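Local coordinates for 4-aminobutyrate transaminase (Acinetobacter baumannii, PDB 6WOP), which probably catalyses the pyridoxal-phosphate-dependent transfer of the amino group of 4-aminobutyrate to 2-oxoglutarate, at residues Val242-Ala247 and Leu252-His257; Glu331-Leu336 and Ile350-Ser355. One frame throughout, in Å; residues are numbered along the deposited sequence.

Interaction 1: Val242-Ala247 and Leu252-His257; sequences VQSGFA and LFAMNH
Ser-244, Phe-246 and Ala-247 meet Leu-252 and Ala-254 in a buried loop closure, inside the connection between strands 236-240 and 264-267. One backbone bond closes it: Ala-247 N donates to Leu-252 O over 3.0 Å, nearly straight at 169°. Phe-246 N lies only 2.8 Å from Leu-252 O, but its angle is too poor for a hydrogen bond. Phe-246 and Ala-247 both have positive phi, which bends the chain back towards Leu-252.

Beside this bond the Phe-246 and Leu-252 side chains run alongside each other, pointing the same way. In Leu-252, chi1 (-173°) sets CG beside the carbonyl carbon, and chi2 then brings CD1 to 4.0 Å from Phe-246 CA. The rings of Phe-246 and Phe-253 are inclined at 62°, and both touch Met-267 of strand 264-267. At the other end, Ser-244 CB packs 3.9 Å from Ala-254 CB.

Glu-241 ties the two sides together: its OE1 bonds Ser-244 OG and Ala-254 N, while OE2 bonds Met-255 N. Val-242 N bonds OD1 of Asp-240, probably the aspartate that faces the cofactor's pyridine nitrogen in fold-type I enzymes, which places this tight loop just behind the pyridoxal phosphate site.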
ATOM      1  N   VAL A 242      12.304 -23.786   2.567  1.00 17.08           N
ATOM      2  CA  VAL A 242      11.650 -24.194   3.814  1.00 13.69           C
ATOM      3  C   VAL A 242      11.153 -25.633   3.718  1.00 16.22           C
ATOM      4  O   VAL A 242      11.361 -26.430   4.647  1.00 16.62           O
ATOM      5  CB  VAL A 242      10.509 -23.214   4.135  1.00 17.50           C
ATOM      6  CG1 VAL A 242       9.601 -23.853   5.149  1.00 20.02           C
ATOM      7  CG2 VAL A 242      11.102 -21.924   4.629  1.00 12.05           C
ATOM      8  N   GLN A 243      10.567 -26.024   2.573  1.00 19.77           N
ATOM      9  CA  GLN A 243      10.081 -27.409   2.383  1.00 20.49           C
ATOM     10  C   GLN A 243      11.073 -28.339   1.685  1.00 21.91           C
ATOM     11  O   GLN A 243      11.111 -29.539   1.995  1.00 22.68           O
ATOM     12  CB  GLN A 243       8.746 -27.398   1.606  1.00 21.88           C
ATOM     13  CG  GLN A 243       7.966 -28.732   1.715  1.00 23.04           C
ATOM     14  CD  GLN A 243       6.466 -28.635   1.466  1.00 25.61           C
ATOM     15  OE1 GLN A 243       5.858 -29.615   1.001  1.00 26.22           O
ATOM     16  NE2 GLN A 243       5.858 -27.473   1.771  1.00 25.84           N
ATOM     17  N   SER A 244      11.919 -27.849   0.786  1.00 19.00           N
ATOM     18  CA  SER A 244      12.851 -28.647  -0.035  1.00 16.53           C
ATOM     19  C   SER A 244      14.156 -29.011   0.666  1.00 22.10           C
ATOM     20  O   SER A 244      14.934 -29.789   0.107  1.00 24.76           O
ATOM     21  CB  SER A 244      13.210 -27.869  -1.301  1.00 17.26           C
ATOM     22  OG  SER A 244      13.695 -26.590  -0.948  1.00 22.89           O
ATOM     23  N   GLY A 245      14.480 -28.341   1.786  1.00 21.80           N
ATOM     24  CA  GLY A 245      15.799 -28.408   2.403  1.00 20.44           C
ATOM     25  C   GLY A 245      15.999 -29.646   3.258  1.00 23.74           C
ATOM     26  O   GLY A 245      15.099 -30.477   3.429  1.00 26.10           O
ATOM     27  N   PHE A 246      17.234 -29.777   3.760  1.00 20.31           N
ATOM     28  CA  PHE A 246      17.632 -30.851   4.682  1.00 17.64           C
ATOM     29  C   PHE A 246      17.283 -32.237   4.143  1.00 18.17           C
ATOM     30  O   PHE A 246      16.600 -33.047   4.794  1.00 17.95           O
ATOM     31  CB  PHE A 246      17.053 -30.552   6.070  1.00 18.77           C
ATOM     32  CG  PHE A 246      17.688 -29.357   6.585  1.00 17.53           C
ATOM     33  CD1 PHE A 246      18.934 -29.471   7.126  1.00 21.58           C
ATOM     34  CD2 PHE A 246      17.185 -28.116   6.271  1.00 19.20           C
ATOM     35  CE1 PHE A 246      19.664 -28.388   7.485  1.00 22.78           C
ATOM     36  CE2 PHE A 246      17.909 -26.988   6.603  1.00 21.09           C
ATOM     37  CZ  PHE A 246      19.143 -27.138   7.244  1.00 23.31           C
ATOM     38  N   ALA A 247      17.851 -32.499   2.955  1.00 17.00           N
ATOM     39  CA  ALA A 247      18.075 -33.809   2.321  1.00 19.52           C
ATOM     40  C   ALA A 247      16.845 -34.326   1.579  1.00 18.71           C
ATOM     41  O   ALA A 247      16.935 -35.389   0.935  1.00 20.32           O
ATOM     42  CB  ALA A 247      18.542 -34.866   3.321  1.00 18.87           C
ATOM     43  N   LEU A 252      21.668 -31.914   0.138  1.00 22.75           N
ATOM     44  CA  LEU A 252      21.220 -31.255   1.367  1.00 20.12           C
ATOM     45  C   LEU A 252      20.193 -30.175   1.050  1.00 18.88           C
ATOM     46  O   LEU A 252      19.096 -30.131   1.639  1.00 17.47           O
ATOM     47  CB  LEU A 252      22.406 -30.682   2.106  1.00 23.42           C
ATOM     48  CG  LEU A 252      22.109 -30.110   3.499  1.00 23.01           C
ATOM     49  CD1 LEU A 252      21.570 -31.221   4.423  1.00 19.92           C
ATOM     50  CD2 LEU A 252      23.364 -29.459   4.065  1.00 23.25           C
ATOM     51  N   PHE A 253      20.499 -29.327   0.063  1.00 20.89           N
ATOM     52  CA  PHE A 253      19.594 -28.289  -0.449  1.00 20.50           C
ATOM     53  C   PHE A 253      19.190 -28.641  -1.878  1.00 20.93           C
ATOM     54  O   PHE A 253      20.020 -29.114  -2.657  1.00 20.76           O
ATOM     55  CB  PHE A 253      20.280 -26.932  -0.498  1.00 21.45           C
ATOM     56  CG  PHE A 253      20.560 -26.358   0.886  1.00 25.49           C
ATOM     57  CD1 PHE A 253      19.570 -25.706   1.574  1.00 30.36           C
ATOM     58  CD2 PHE A 253      21.796 -26.533   1.476  1.00 25.33           C
ATOM     59  CE1 PHE A 253      19.809 -25.225   2.867  1.00 33.91           C
ATOM     60  CE2 PHE A 253      22.043 -26.041   2.762  1.00 26.21           C
ATOM     61  CZ  PHE A 253      21.046 -25.386   3.440  1.00 31.42           C
ATOM     62  N   ALA A 254      17.940 -28.375  -2.248  1.00 19.39           N
ATOM     63  CA  ALA A 254      17.585 -28.587  -3.654  1.00 19.89           C
ATOM     64  C   ALA A 254      18.488 -27.766  -4.572  1.00 21.48           C
ATOM     65  O   ALA A 254      18.802 -28.191  -5.679  1.00 22.04           O
ATOM     66  CB  ALA A 254      16.126 -28.191  -3.869  1.00 20.81           C
ATOM     67  N   MET A 255      18.924 -26.590  -4.121  1.00 21.85           N
ATOM     68  CA  MET A 255      19.773 -25.740  -4.961  1.00 18.26           C
ATOM     69  C   MET A 255      21.105 -26.415  -5.221  1.00 22.68           C
ATOM     70  O   MET A 255      21.810 -26.056  -6.171  1.00 24.10           O
ATOM     71  CB  MET A 255      19.993 -24.391  -4.264  1.00 17.65           C
ATOM     72  CG  MET A 255      18.802 -23.440  -4.260  1.00 19.50           C
ATOM     73  SD  MET A 255      18.232 -23.077  -5.942  1.00 22.49           S
ATOM     74  CE  MET A 255      19.701 -22.247  -6.584  1.00 21.92           C
ATOM     75  N   ASN A 256      21.456 -27.446  -4.425  1.00 20.41           N
ATOM     76  CA  ASN A 256      22.703 -28.161  -4.710  1.00 20.29           C
ATOM     77  C   ASN A 256      22.666 -28.928  -6.005  1.00 22.94           C
ATOM     78  O   ASN A 256      23.725 -29.345  -6.475  1.00 24.49           O
ATOM     79  CB  ASN A 256      23.060 -29.151  -3.600  1.00 21.53           C
ATOM     80  CG  ASN A 256      23.633 -28.449  -2.380  1.00 25.71           C
ATOM     81  OD1 ASN A 256      23.211 -28.673  -1.245  1.00 26.15           O
ATOM     82  ND2 ASN A 256      24.686 -27.667  -2.607  1.00 25.58           N
ATOM     83  N   HIS A 257      21.491 -29.153  -6.575  1.00 24.09           N
ATOM     84  CA  HIS A 257      21.406 -29.807  -7.885  1.00 27.06           C
ATOM     85  C   HIS A 257      21.722 -28.872  -9.045  1.00 29.03           C
ATOM     86  O   HIS A 257      21.727 -29.332 -10.192  1.00 30.00           O
ATOM     87  CB  HIS A 257      20.009 -30.377  -8.121  1.00 25.01           C
ATOM     88  CG  HIS A 257      19.581 -31.393  -7.090  1.00 25.97           C
ATOM     89  ND1 HIS A 257      19.630 -32.756  -7.318  1.00 28.53           N
ATOM     90  CD2 HIS A 257      19.065 -31.231  -5.848  1.00 25.76           C
ATOM     91  CE1 HIS A 257      19.187 -33.391  -6.236  1.00 26.82           C
ATOM     92  NE2 HIS A 257      18.805 -32.482  -5.343  1.00 24.84           N
TER

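Interaction 2: Glu331-Leu336 and Ile350-Ser355; sequences ELVATL and IRALGS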
ATOM      1  N   GLU A 331      12.265 -45.879  -5.630  1.00 30.56           N
ATOM      2  CA  GLU A 331      11.369 -47.007  -5.417  1.00 30.55           C
ATOM      3  C   GLU A 331       9.917 -46.563  -5.439  1.00 32.11           C
ATOM      4  O   GLU A 331       9.048 -47.253  -6.019  1.00 29.94           O
ATOM      5  CB  GLU A 331      11.694 -47.703  -4.090  1.00 30.27           C
ATOM      6  CG  GLU A 331      10.810 -48.914  -3.871  1.00 32.87           C
ATOM      7  CD  GLU A 331      11.173 -49.755  -2.658  1.00 41.38           C
ATOM      8  OE1 GLU A 331      10.472 -50.771  -2.453  1.00 48.05           O
ATOM      9  OE2 GLU A 331      12.137 -49.422  -1.946  1.00 38.00           O
ATOM     10  N   LEU A 332       9.630 -45.411  -4.808  1.00 26.18           N
ATOM     11  CA  LEU A 332       8.294 -44.853  -4.928  1.00 27.43           C
ATOM     12  C   LEU A 332       7.953 -44.492  -6.379  1.00 29.03           C
ATOM     13  O   LEU A 332       6.811 -44.696  -6.813  1.00 29.97           O
ATOM     14  CB  LEU A 332       8.143 -43.636  -4.011  1.00 26.94           C
ATOM     15  CG  LEU A 332       6.921 -42.720  -4.251  1.00 28.29           C
ATOM     16  CD1 LEU A 332       5.622 -43.459  -4.145  1.00 27.87           C
ATOM     17  CD2 LEU A 332       6.907 -41.563  -3.225  1.00 24.88           C
ATOM     18  N   VAL A 333       8.897 -43.924  -7.145  1.00 27.10           N
ATOM     19  CA  VAL A 333       8.558 -43.559  -8.520  1.00 28.47           C
ATOM     20  C   VAL A 333       8.226 -44.807  -9.345  1.00 34.29           C
ATOM     21  O   VAL A 333       7.246 -44.829 -10.100  1.00 32.94           O
ATOM     22  CB  VAL A 333       9.683 -42.709  -9.151  1.00 29.67           C
ATOM     23  CG1 VAL A 333       9.570 -42.641 -10.665  1.00 31.10           C
ATOM     24  CG2 VAL A 333       9.604 -41.262  -8.662  1.00 29.50           C
ATOM     25  N   ALA A 334       8.999 -45.891  -9.185  1.00 31.63           N
ATOM     26  CA  ALA A 334       8.679 -47.106  -9.928  1.00 33.91           C
ATOM     27  C   ALA A 334       7.291 -47.622  -9.568  1.00 33.81           C
ATOM     28  O   ALA A 334       6.605 -48.192 -10.419  1.00 35.58           O
ATOM     29  CB  ALA A 334       9.732 -48.183  -9.668  1.00 37.77           C
ATOM     30  N   THR A 335       6.896 -47.526  -8.289  1.00 32.10           N
ATOM     31  CA  THR A 335       5.541 -47.906  -7.889  1.00 32.19           C
ATOM     32  C   THR A 335       4.486 -47.019  -8.566  1.00 32.07           C
ATOM     33  O   THR A 335       3.453 -47.510  -9.023  1.00 37.72           O
ATOM     34  CB  THR A 335       5.427 -47.820  -6.369  1.00 34.57           C
ATOM     35  OG1 THR A 335       6.055 -48.964  -5.818  1.00 35.59           O
ATOM     36  CG2 THR A 335       4.017 -47.888  -5.898  1.00 34.49           C
ATOM     37  N   LEU A 336       4.721 -45.702  -8.614  1.00 31.67           N
ATOM     38  CA  LEU A 336       3.773 -44.810  -9.275  1.00 33.08           C
ATOM     39  C   LEU A 336       3.670 -45.127 -10.761  1.00 35.34           C
ATOM     40  O   LEU A 336       2.588 -45.004 -11.365  1.00 39.97           O
ATOM     41  CB  LEU A 336       4.208 -43.367  -9.064  1.00 29.31           C
ATOM     42  CG  LEU A 336       4.161 -43.014  -7.566  1.00 27.27           C
ATOM     43  CD1 LEU A 336       4.591 -41.600  -7.448  1.00 27.44           C
ATOM     44  CD2 LEU A 336       2.762 -43.104  -7.093  1.00 30.61           C
ATOM     45  N   ILE A 350       3.777 -37.653 -12.912  1.00 31.95           N
ATOM     46  CA  ILE A 350       4.602 -38.073 -11.785  1.00 28.57           C
ATOM     47  C   ILE A 350       5.766 -37.095 -11.728  1.00 29.41           C
ATOM     48  O   ILE A 350       6.427 -36.876 -12.742  1.00 35.32           O
ATOM     49  CB  ILE A 350       5.101 -39.510 -11.938  1.00 28.96           C
ATOM     50  CG1 ILE A 350       3.897 -40.498 -11.949  1.00 29.36           C
ATOM     51  CG2 ILE A 350       6.070 -39.812 -10.791  1.00 25.01           C
ATOM     52  CD1 ILE A 350       4.168 -41.961 -12.400  1.00 28.26           C
ATOM     53  N   ARG A 351       5.964 -36.430 -10.590  1.00 26.13           N
ATOM     54  CA  ARG A 351       7.042 -35.456 -10.470  1.00 24.02           C
ATOM     55  C   ARG A 351       7.960 -35.874  -9.341  1.00 26.03           C
ATOM     56  O   ARG A 351       7.490 -36.395  -8.332  1.00 25.64           O
ATOM     57  CB  ARG A 351       6.507 -34.055 -10.191  1.00 22.46           C
ATOM     58  CG  ARG A 351       5.639 -33.582 -11.375  1.00 23.10           C
ATOM     59  CD  ARG A 351       5.133 -32.162 -11.190  1.00 23.85           C
ATOM     60  NE  ARG A 351       4.011 -32.024 -10.245  1.00 28.05           N
ATOM     61  CZ  ARG A 351       2.718 -32.166 -10.546  1.00 29.59           C
ATOM     62  NH1 ARG A 351       2.326 -32.502 -11.787  1.00 28.51           N
ATOM     63  NH2 ARG A 351       1.811 -31.984  -9.589  1.00 28.83           N
ATOM     64  N   ALA A 352       9.256 -35.602  -9.472  1.00 23.95           N
ATOM     65  CA  ALA A 352      10.179 -36.173  -8.481  1.00 24.13           C
ATOM     66  C   ALA A 352      11.511 -35.440  -8.507  1.00 29.27           C
ATOM     67  O   ALA A 352      12.106 -35.245  -9.581  1.00 28.39           O
ATOM     68  CB  ALA A 352      10.425 -37.639  -8.766  1.00 25.81           C
ATOM     69  N   LEU A 353      11.993 -35.055  -7.333  1.00 27.32           N
ATOM     70  CA  LEU A 353      13.420 -34.795  -7.167  1.00 27.68           C
ATOM     71  C   LEU A 353      13.832 -35.440  -5.850  1.00 25.80           C
ATOM     72  O   LEU A 353      13.319 -35.039  -4.804  1.00 24.46           O
ATOM     73  CB  LEU A 353      13.716 -33.298  -7.171  1.00 23.99           C
ATOM     74  CG  LEU A 353      15.222 -33.025  -7.167  1.00 25.93           C
ATOM     75  CD1 LEU A 353      15.854 -33.515  -8.432  1.00 32.03           C
ATOM     76  CD2 LEU A 353      15.458 -31.522  -6.966  1.00 24.57           C
ATOM     77  N   GLY A 354      14.662 -36.498  -5.903  1.00 24.90           N
ATOM     78  CA  GLY A 354      15.020 -37.157  -4.648  1.00 25.04           C
ATOM     79  C   GLY A 354      13.780 -37.807  -4.059  1.00 26.58           C
ATOM     80  O   GLY A 354      13.076 -38.578  -4.724  1.00 21.74           O
ATOM     81  N   SER A 355      13.494 -37.473  -2.801  1.00 27.53           N
ATOM     82  CA  SER A 355      12.248 -37.962  -2.219  1.00 22.06           C
ATOM     83  C   SER A 355      11.280 -36.822  -1.974  1.00 24.20           C
ATOM     84  O   SER A 355      10.344 -36.971  -1.198  1.00 25.99           O
ATOM     85  CB  SER A 355      12.505 -38.751  -0.919  1.00 25.35           C
ATOM     86  OG  SER A 355      12.840 -40.131  -1.213  1.00 26.56           O
TER
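NH1 of Arg-351, the residue between Ile-350 and Ala-352, which touch the helix, is gripped by two carboxylates, forming salt bridges with Asp-349 and Glu-360. The Arg-351 side chain leaves the strand away from helix 331-336 and comes no closer to it than 8.0 Å, and the two acids probably offset the like charge of Lys-177 NZ close to NH1.

The other face is an apolar contact. The short axes of helix 331-336 and strand 350-353 come within 9.6 Å and run antiparallel at 172°, and Ile-350 and Ala-352, two residues apart, both direct their CB towards the helix. Ile-350 bears on the base of Leu-336. With chi1 at -63°, its CG1 stands anti to the carbonyl carbon and carries CD1 to 3.6 Å from Leu-336 CB. The same methyl lies 3.6 Å from Leu-336 O, so it rests against the main chain as well as the side chain. Its other branch, CG2, stays 4.1 Å from Leu-336 CD1, and the two side chains meet at a slant.

One turn back, Val-333 works through a single branch. Its chi1 of 164° sets CG2 anti to the carbonyl carbon, and this methyl meets Ala-352 CB at 3.7 Å, with Ile-350 CG2 farther off at 4.4 Å.

Helix 321-342 thus packs along strand 347-353, an outermost strand of its sheet within this chain. Leu-332, Val-333 and Leu-336 also rest on Val-357 of the adjacent strand 356-361, and Leu-332 and Thr-335 reach helix 401-416 as well.

In the fold
Interactions 1 and 2 have centres about 17 Å apart and touch at one point: His-257 CD2 of the first lies 3.8 Å from Leu-353 CD2 of the second, a packing contact. The loop closed by interaction 1 supplies further ties. Arg-248 NH2 hydrogen-bonds Ser-355 O, and Thr-249, which touches Leu-353, also bonds His-257 NE2 through OG1. Leu-397 is touched by both Ala-247 and Ser-355. The two contacts therefore join the loop following strand 236-240, in one seven-stranded sheet, to the edge strand of the other. Through Asp-240, which as in related enzymes probably faces the cofactor pyridine, interaction 1 adjoins the active site; interaction 2 belongs to the neighbouring sheet.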